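Local coordinates for protein ICChI, a glycosylated chitinase (Ipomoea carnea, PDB 6IDN) that hydrolyses chitin and also shows lysozyme activity, as a glycosylated plant chitinase of glycosyl hydrolase family 18 with a TIM barrel fold, at residues 183-191 with 225-235; 195-203 with 239-250. All blocks are in the same frame, centred on the assembly; numbering follows the deposited sequence. Where two conformers were deposited one is given.

Interaction 1 (183-191 with 225-235). With CA (calcium ion), chain E.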
# COMPACT_ATOMS: atom_id res chain seq x y z
N PHE A 183 2.05 10.47 -6.25
CA PHE A 183 2.36 11.76 -6.86
C PHE A 183 3.53 12.39 -6.09
O PHE A 183 3.40 13.41 -5.42
CB PHE A 183 1.12 12.65 -6.87
CG PHE A 183 0.15 12.30 -7.95
CD1 PHE A 183 0.30 12.83 -9.21
CD2 PHE A 183 -0.87 11.39 -7.73
CE1 PHE A 183 -0.58 12.50 -10.24
CE2 PHE A 183 -1.75 11.05 -8.75
CZ PHE A 183 -1.60 11.61 -10.00
N TYR A 184 4.68 11.73 -6.20
CA TYR A 184 5.90 12.22 -5.59
C TYR A 184 7.07 11.49 -6.21
O TYR A 184 6.92 10.41 -6.78
CB TYR A 184 5.93 12.07 -4.05
CG TYR A 184 5.58 10.71 -3.45
CD1 TYR A 184 4.25 10.35 -3.21
CD2 TYR A 184 6.57 9.80 -3.10
CE1 TYR A 184 3.92 9.13 -2.63
CE2 TYR A 184 6.25 8.57 -2.54
CZ TYR A 184 4.92 8.24 -2.31
OH TYR A 184 4.58 7.02 -1.75
N ASN A 185 8.23 12.13 -6.10
CA ASN A 185 9.48 11.65 -6.71
C ASN A 185 9.38 11.51 -8.22
O ASN A 185 10.14 10.75 -8.82
CB ASN A 185 9.94 10.33 -6.08
CG ASN A 185 10.30 10.48 -4.62
OD1 ASN A 185 10.69 11.56 -4.19
ND2 ASN A 185 10.19 9.39 -3.86
N ASN A 186 8.46 12.24 -8.86
CA ASN A 186 8.42 12.32 -10.32
C ASN A 186 7.94 13.69 -10.73
O ASN A 186 6.74 13.93 -10.87
CB ASN A 186 7.54 11.24 -10.95
CG ASN A 186 7.74 11.15 -12.45
OD1 ASN A 186 8.25 12.09 -13.06
ND2 ASN A 186 7.33 10.04 -13.05
N PRO A 187 8.87 14.63 -10.97
CA PRO A 187 8.47 16.00 -11.34
C PRO A 187 7.69 16.09 -12.65
O PRO A 187 7.17 17.17 -12.96
CB PRO A 187 9.81 16.73 -11.45
CG PRO A 187 10.74 15.94 -10.56
CD PRO A 187 10.32 14.52 -10.74
N ARG A 188 7.57 15.01 -13.42
CA ARG A 188 6.76 15.06 -14.62
C ARG A 188 5.27 15.13 -14.29
O ARG A 188 4.48 15.69 -15.07
CB ARG A 188 7.07 13.85 -15.51
CG ARG A 188 8.53 13.81 -15.98
CD ARG A 188 8.88 12.47 -16.63
NE ARG A 188 10.33 12.32 -16.79
CZ ARG A 188 10.97 11.16 -16.73
NH1 ARG A 188 10.30 10.03 -16.51
NH2 ARG A 188 12.29 11.13 -16.89
N CYS A 189 4.85 14.59 -13.15
CA CYS A 189 3.43 14.57 -12.82
C CYS A 189 3.08 15.02 -11.40
O CYS A 189 1.89 15.16 -11.12
CB CYS A 189 2.83 13.16 -13.04
SG CYS A 189 3.92 11.75 -12.59
N HIS A 190 4.04 15.24 -10.50
CA HIS A 190 3.68 15.55 -9.13
C HIS A 190 3.52 17.07 -8.97
O HIS A 190 3.69 17.84 -9.92
CB HIS A 190 4.67 14.93 -8.13
CG HIS A 190 6.05 15.52 -8.11
ND1 HIS A 190 7.17 14.74 -7.94
CD2 HIS A 190 6.49 16.80 -8.14
CE1 HIS A 190 8.24 15.50 -7.91
NE2 HIS A 190 7.86 16.76 -8.03
N TYR A 191 3.11 17.50 -7.77
CA TYR A 191 2.89 18.92 -7.54
C TYR A 191 4.22 19.67 -7.62
O TYR A 191 5.16 19.37 -6.88
CB TYR A 191 2.23 19.15 -6.17
CG TYR A 191 1.76 20.57 -5.93
CD1 TYR A 191 2.67 21.57 -5.61
CD2 TYR A 191 0.41 20.90 -5.99
CE1 TYR A 191 2.25 22.88 -5.40
CE2 TYR A 191 -0.02 22.20 -5.76
CZ TYR A 191 0.90 23.18 -5.47
OH TYR A 191 0.51 24.48 -5.24
N ALA A 225 9.89 12.61 0.88
CA ALA A 225 10.11 12.48 -0.56
C ALA A 225 11.08 13.57 -0.98
O ALA A 225 10.67 14.63 -1.48
CB ALA A 225 8.80 12.56 -1.35
N PRO A 226 12.38 13.34 -0.79
CA PRO A 226 13.37 14.34 -1.22
C PRO A 226 13.29 14.67 -2.69
O PRO A 226 13.68 15.78 -3.09
CB PRO A 226 14.71 13.68 -0.86
CG PRO A 226 14.37 12.73 0.25
CD PRO A 226 12.99 12.22 -0.06
N GLY A 227 12.78 13.76 -3.52
CA GLY A 227 12.61 14.02 -4.93
C GLY A 227 11.43 14.88 -5.31
O GLY A 227 11.20 15.14 -6.50
N GLY A 228 10.66 15.35 -4.34
CA GLY A 228 9.62 16.32 -4.57
C GLY A 228 8.24 15.70 -4.50
O GLY A 228 8.06 14.48 -4.53
N GLY A 229 7.24 16.58 -4.41
CA GLY A 229 5.84 16.18 -4.44
C GLY A 229 5.04 16.58 -3.21
O GLY A 229 3.81 16.56 -3.27
N PHE A 230 5.69 16.93 -2.10
CA PHE A 230 4.96 17.41 -0.93
C PHE A 230 4.09 18.61 -1.30
O PHE A 230 4.53 19.51 -2.03
CB PHE A 230 5.93 17.80 0.20
CG PHE A 230 5.23 18.35 1.42
CD1 PHE A 230 4.55 17.50 2.28
CD2 PHE A 230 5.23 19.72 1.68
CE1 PHE A 230 3.89 18.01 3.39
CE2 PHE A 230 4.59 20.23 2.78
CZ PHE A 230 3.91 19.36 3.63
N ILE A 231 2.86 18.61 -0.79
CA ILE A 231 1.91 19.71 -0.95
C ILE A 231 1.58 20.21 0.46
O ILE A 231 1.12 19.44 1.30
CB ILE A 231 0.62 19.25 -1.66
CG1 ILE A 231 0.96 18.45 -2.92
CG2 ILE A 231 -0.28 20.44 -2.02
CD1 ILE A 231 -0.30 17.91 -3.66
N GLU A 232 1.82 21.50 0.71
CA GLU A 232 1.45 22.06 2.00
C GLU A 232 -0.04 21.85 2.23
O GLU A 232 -0.84 21.89 1.28
CB GLU A 232 1.82 23.54 2.06
CG GLU A 232 1.62 24.18 3.41
CD GLU A 232 0.23 24.75 3.57
OE1 GLU A 232 -0.34 25.15 2.54
OE2 GLU A 232 -0.27 24.81 4.72
N ALA A 233 -0.42 21.58 3.48
CA ALA A 233 -1.77 21.12 3.78
C ALA A 233 -2.83 22.08 3.25
O ALA A 233 -3.83 21.65 2.65
CB ALA A 233 -1.92 20.90 5.29
N ASP A 234 -2.63 23.39 3.45
CA ASP A 234 -3.66 24.35 3.03
C ASP A 234 -3.81 24.36 1.51
O ASP A 234 -4.93 24.50 0.99
CB ASP A 234 -3.33 25.73 3.58
CG ASP A 234 -3.60 25.83 5.07
OD1 ASP A 234 -4.53 25.15 5.55
OD2 ASP A 234 -2.89 26.59 5.75
N ASP A 235 -2.70 24.21 0.78
CA ASP A 235 -2.78 24.12 -0.68
C ASP A 235 -3.49 22.85 -1.12
O ASP A 235 -4.23 22.86 -2.11
CB ASP A 235 -1.38 24.14 -1.28
CG ASP A 235 -0.73 25.52 -1.26
OD1 ASP A 235 -1.35 26.53 -0.83
OD2 ASP A 235 0.43 25.57 -1.67
CA CA E . 1.23 27.46 -2.55
O HOH W 1 2.40 15.98 -5.51
O HOH W 2 0.10 28.59 -1.00

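Interaction 2 (195-203 with 239-250)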
# COMPACT_ATOMS: atom_id res chain seq x y z
N ALA A 195 -0.74 22.55 -9.32
CA ALA A 195 -1.29 21.21 -9.44
C ALA A 195 -1.73 20.82 -10.85
O ALA A 195 -2.38 19.79 -11.01
CB ALA A 195 -2.48 21.06 -8.49
N THR A 196 -1.36 21.60 -11.87
CA THR A 196 -1.88 21.33 -13.21
C THR A 196 -1.50 19.93 -13.71
O THR A 196 -2.36 19.17 -14.17
CB THR A 196 -1.40 22.38 -14.20
OG1 THR A 196 -1.81 23.68 -13.77
CG2 THR A 196 -1.99 22.10 -15.58
N ASN A 197 -0.22 19.59 -13.65
CA ASN A 197 0.20 18.28 -14.15
C ASN A 197 -0.40 17.15 -13.31
O ASN A 197 -0.78 16.10 -13.85
CB ASN A 197 1.72 18.17 -14.17
CG ASN A 197 2.37 18.99 -15.27
OD1 ASN A 197 1.71 19.40 -16.24
ND2 ASN A 197 3.67 19.24 -15.14
N LEU A 198 -0.46 17.34 -11.99
CA LEU A 198 -1.06 16.33 -11.12
C LEU A 198 -2.51 16.08 -11.51
O LEU A 198 -2.94 14.93 -11.68
CB LEU A 198 -0.96 16.80 -9.67
CG LEU A 198 -1.58 15.95 -8.56
CD1 LEU A 198 -0.84 16.29 -7.27
CD2 LEU A 198 -3.09 16.23 -8.39
N LEU A 199 -3.29 17.16 -11.65
CA LEU A 199 -4.70 17.01 -11.96
C LEU A 199 -4.91 16.44 -13.37
O LEU A 199 -5.82 15.64 -13.59
CB LEU A 199 -5.40 18.36 -11.81
CG LEU A 199 -5.45 18.84 -10.36
CD1 LEU A 199 -5.98 20.28 -10.29
CD2 LEU A 199 -6.30 17.90 -9.49
N ASN A 200 -4.06 16.84 -14.32
CA ASN A 200 -4.15 16.26 -15.67
C ASN A 200 -3.88 14.76 -15.64
O ASN A 200 -4.60 13.98 -16.28
CB ASN A 200 -3.19 16.97 -16.62
CG ASN A 200 -3.69 18.34 -17.04
OD1 ASN A 200 -4.87 18.68 -16.86
ND2 ASN A 200 -2.80 19.14 -17.62
N SER A 201 -2.84 14.34 -14.93
CA SER A 201 -2.57 12.91 -14.77
C SER A 201 -3.76 12.20 -14.14
O SER A 201 -4.23 11.17 -14.64
CB SER A 201 -1.32 12.72 -13.91
OG SER A 201 -1.07 11.35 -13.67
N TRP A 202 -4.25 12.75 -13.02
CA TRP A 202 -5.41 12.16 -12.36
C TRP A 202 -6.61 12.06 -13.30
O TRP A 202 -7.17 10.97 -13.50
CB TRP A 202 -5.75 13.00 -11.12
CG TRP A 202 -6.93 12.53 -10.34
CD1 TRP A 202 -8.24 12.83 -10.58
CD2 TRP A 202 -6.92 11.69 -9.17
NE1 TRP A 202 -9.04 12.23 -9.64
CE2 TRP A 202 -8.26 11.54 -8.76
CE3 TRP A 202 -5.91 11.07 -8.43
CZ2 TRP A 202 -8.62 10.78 -7.64
CZ3 TRP A 202 -6.27 10.32 -7.30
CH2 TRP A 202 -7.61 10.18 -6.92
N ASN A 203 -7.00 13.18 -13.92
CA ASN A 203 -8.25 13.24 -14.68
C ASN A 203 -8.16 12.52 -16.02
O ASN A 203 -9.15 11.95 -16.48
CB ASN A 203 -8.65 14.69 -14.93
CG ASN A 203 -9.18 15.38 -13.71
OD1 ASN A 203 -9.84 14.76 -12.87
ND2 ASN A 203 -8.92 16.68 -13.61
N GLU A 239 -6.60 23.58 -3.38
CA GLU A 239 -6.31 23.43 -4.81
C GLU A 239 -6.56 22.04 -5.37
O GLU A 239 -6.78 21.92 -6.57
CB GLU A 239 -4.84 23.78 -5.10
CG GLU A 239 -4.46 25.18 -4.71
CD GLU A 239 -2.96 25.40 -4.64
OE1 GLU A 239 -2.23 24.65 -5.33
OE2 GLU A 239 -2.53 26.34 -3.93
N VAL A 240 -6.48 20.99 -4.55
CA VAL A 240 -6.45 19.64 -5.09
C VAL A 240 -7.66 18.82 -4.66
O VAL A 240 -8.39 18.29 -5.51
CB VAL A 240 -5.15 18.93 -4.68
CG1 VAL A 240 -5.18 17.46 -5.12
CG2 VAL A 240 -3.96 19.65 -5.29
N LEU A 241 -7.87 18.69 -3.35
CA LEU A 241 -8.96 17.85 -2.86
C LEU A 241 -10.31 18.16 -3.49
O LEU A 241 -10.99 17.22 -3.93
CB LEU A 241 -9.03 17.93 -1.32
CG LEU A 241 -7.89 17.18 -0.62
CD1 LEU A 241 -7.99 17.33 0.88
CD2 LEU A 241 -7.90 15.71 -1.00
N PRO A 242 -10.76 19.42 -3.58
CA PRO A 242 -12.10 19.65 -4.16
C PRO A 242 -12.21 19.23 -5.62
O PRO A 242 -13.30 18.90 -6.08
CB PRO A 242 -12.30 21.16 -3.99
CG PRO A 242 -11.29 21.60 -2.98
CD PRO A 242 -10.13 20.68 -3.14
N THR A 243 -11.10 19.23 -6.36
CA THR A 243 -11.12 18.80 -7.75
C THR A 243 -11.17 17.28 -7.87
O THR A 243 -12.02 16.73 -8.58
CB THR A 243 -9.90 19.36 -8.50
OG1 THR A 243 -9.95 20.81 -8.51
CG2 THR A 243 -9.89 18.85 -9.95
N ILE A 244 -10.29 16.56 -7.16
CA ILE A 244 -10.27 15.11 -7.33
C ILE A 244 -11.47 14.44 -6.69
O ILE A 244 -11.84 13.33 -7.09
CB ILE A 244 -8.96 14.47 -6.80
CG1 ILE A 244 -8.81 14.66 -5.29
CG2 ILE A 244 -7.75 14.99 -7.57
CD1 ILE A 244 -7.56 13.92 -4.72
N LYS A 245 -12.13 15.09 -5.73
CA LYS A 245 -13.34 14.50 -5.15
C LYS A 245 -14.48 14.40 -6.16
O LYS A 245 -15.46 13.70 -5.89
CB LYS A 245 -13.82 15.34 -3.97
CG LYS A 245 -13.07 15.14 -2.66
CD LYS A 245 -13.53 16.22 -1.70
CE LYS A 245 -13.42 15.85 -0.23
NZ LYS A 245 -13.64 17.08 0.61
N ALA A 246 -14.39 15.10 -7.30
CA ALA A 246 -15.43 14.97 -8.31
C ALA A 246 -15.35 13.65 -9.06
O ALA A 246 -16.33 13.25 -9.69
CB ALA A 246 -15.36 16.15 -9.29
N THR A 247 -14.20 12.97 -9.00
CA THR A 247 -14.05 11.67 -9.64
C THR A 247 -14.88 10.63 -8.90
O THR A 247 -14.86 10.57 -7.67
CB THR A 247 -12.56 11.30 -9.63
OG1 THR A 247 -11.82 12.30 -10.35
CG2 THR A 247 -12.33 9.94 -10.26
N TYR A 248 -15.62 9.81 -9.66
CA TYR A 248 -16.66 8.97 -9.04
C TYR A 248 -16.06 7.99 -8.05
O TYR A 248 -16.68 7.69 -7.01
CB TYR A 248 -17.45 8.23 -10.12
CG TYR A 248 -16.87 6.89 -10.55
CD1 TYR A 248 -15.91 6.81 -11.55
CD2 TYR A 248 -17.29 5.70 -9.96
CE1 TYR A 248 -15.38 5.60 -11.95
CE2 TYR A 248 -16.77 4.48 -10.35
CZ TYR A 248 -15.81 4.44 -11.35
OH TYR A 248 -15.29 3.23 -11.77
N ASP A 249 -14.88 7.45 -8.33
CA ASP A 249 -14.28 6.45 -7.46
C ASP A 249 -13.15 7.03 -6.60
O ASP A 249 -12.31 6.27 -6.11
CB ASP A 249 -13.78 5.23 -8.27
CG ASP A 249 -12.74 5.58 -9.33
OD1 ASP A 249 -12.58 6.77 -9.66
OD2 ASP A 249 -12.09 4.64 -9.86
N TYR A 250 -13.14 8.34 -6.40
CA TYR A 250 -12.24 8.94 -5.42
C TYR A 250 -12.38 8.22 -4.09
O TYR A 250 -13.49 8.08 -3.56
CB TYR A 250 -12.54 10.43 -5.25
CG TYR A 250 -11.91 11.03 -4.01
CD1 TYR A 250 -10.56 11.36 -3.98
CD2 TYR A 250 -12.67 11.26 -2.87
CE1 TYR A 250 -9.98 11.90 -2.85
CE2 TYR A 250 -12.10 11.81 -1.73
CZ TYR A 250 -10.76 12.12 -1.73
OH TYR A 250 -10.19 12.67 -0.60
O HOH W 3 -2.41 24.55 -7.98
O HOH W 4 -11.92 15.06 -10.83
O HOH W 5 -11.63 12.15 -13.11

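Interaction 1 (183-191 with 225-235)
His190 lies flat against the glycine run of 225-235. One face of its imidazole takes Gly229 CA, 3.8 Å from the ring centroid and 15° off the normal, a CH-pi contact. The CA of Pro187 sits over the opposite face, and Gly227 O meets the ring edge at CE1, 3.3 Å away. With CG between its backbone N and carbonyl carbon (chi1 70°), the ring folds back over its loop, and ND1 accepts from Asn186 N. With an alanine here, Asn186 N is likely to lose its ND1 acceptor and a gap to open between Pro187 and the glycines. Lacking side chains, the glycines let the backbones come close; Tyr184 CA and Gly229 CA are 4.1 Å apart. Beside the ring, Asn185 N donates a nearly straight bond to Gly228 O (2.8 Å, 172°). Asn185 OD1 accepts a weak bond from Gly227 N. A water joins Phe183 O, Tyr191 N and Gly229 O.

Farther along, the Tyr191 and Ile231 side chains cross at about a right angle. Ile231 CG1 touches Tyr191 CB at 3.6 Å, while Ile231 CG2 sits over one ring face. The Tyr191 hydroxyl hydrogen-bonds to Glu239 OE1. Asp235 OD2 binds a calcium ion at 2.2 Å, and Asp235 OD1 accepts from a water on the same ion. The Glu232 carboxylate, at the N-cap of helix 233-244, accepts from Asp235 N and Asp234 N. The contact thus joins two loops after barrel strands. Backbone polar groups and the imidazole fix the loops to each other, and the calcium probably offsets the negative charge of Asp235 and Glu239.

Interaction 2 (195-203 with 239-250)
Two neighbouring helices on the outside of the TIM barrel, 196-206 and 233-244, pack side by side here. The segments 196-203 and 239-244 run nearly parallel, at 18°, with axes 10.9 Å apart. Trp202 carries the contact. Its indole lies across Ile244, whose CG2 stands 3.5 Å from the centroid of the five-membered ring and 3° off the normal, a CH-pi contact over the face. Ile244 CB also touches Trp202 CE2. The indole edge is used as well: Trp202 NE1 donates to Thr247 OG1 at 2.9 Å, with the oxygen in the ring plane. With CG anti to the backbone N (chi1 179°), the ring reaches across to the turn after the second helix. Face and edge contacts together fix its rotation.

Two waters link Asn203 OD1 to Thr247 OG1, and one of them also donates to Thr243 O. Nearer the helix start, Leu199 CD2 meets Thr243 CG2 at 3.7 Å and Ile244 CG2 at 3.8 Å; both pairs of side chains cross at about a right angle. Ala195 CB rests on Val240 CG2 at 3.8 Å. A third water joins Ala195 N to Glu239 OE1. Beneath the helices lies strand 213-219: Leu216 touches Trp202, Val240 and Ile244, and Leu214 touches Trp202, making a shared apolar layer between helices and barrel wall.

Overall arrangement
The earlier strands of the barrel, from 2-7 onward, come first. After strand 178-182 the chain enters the loop 183-191, then forms helix 196-206, strand 213-219, the loop before 233, helix 233-244 and strand 250-256. Interaction 1 closes a loop by bringing 225-235 back to 183-191. Interaction 2 closes the next by bringing 239-250 back to 195-203. Their segments alternate, so the two loops cross rather than nest. Both use helix 233-244, its start in one and its later part in the other. A probable Tyr191–Glu239 hydrogen bond joins the two contacts near the calcium ion. Together they tie consecutive beta-alpha units of the barrel at loop and helix level.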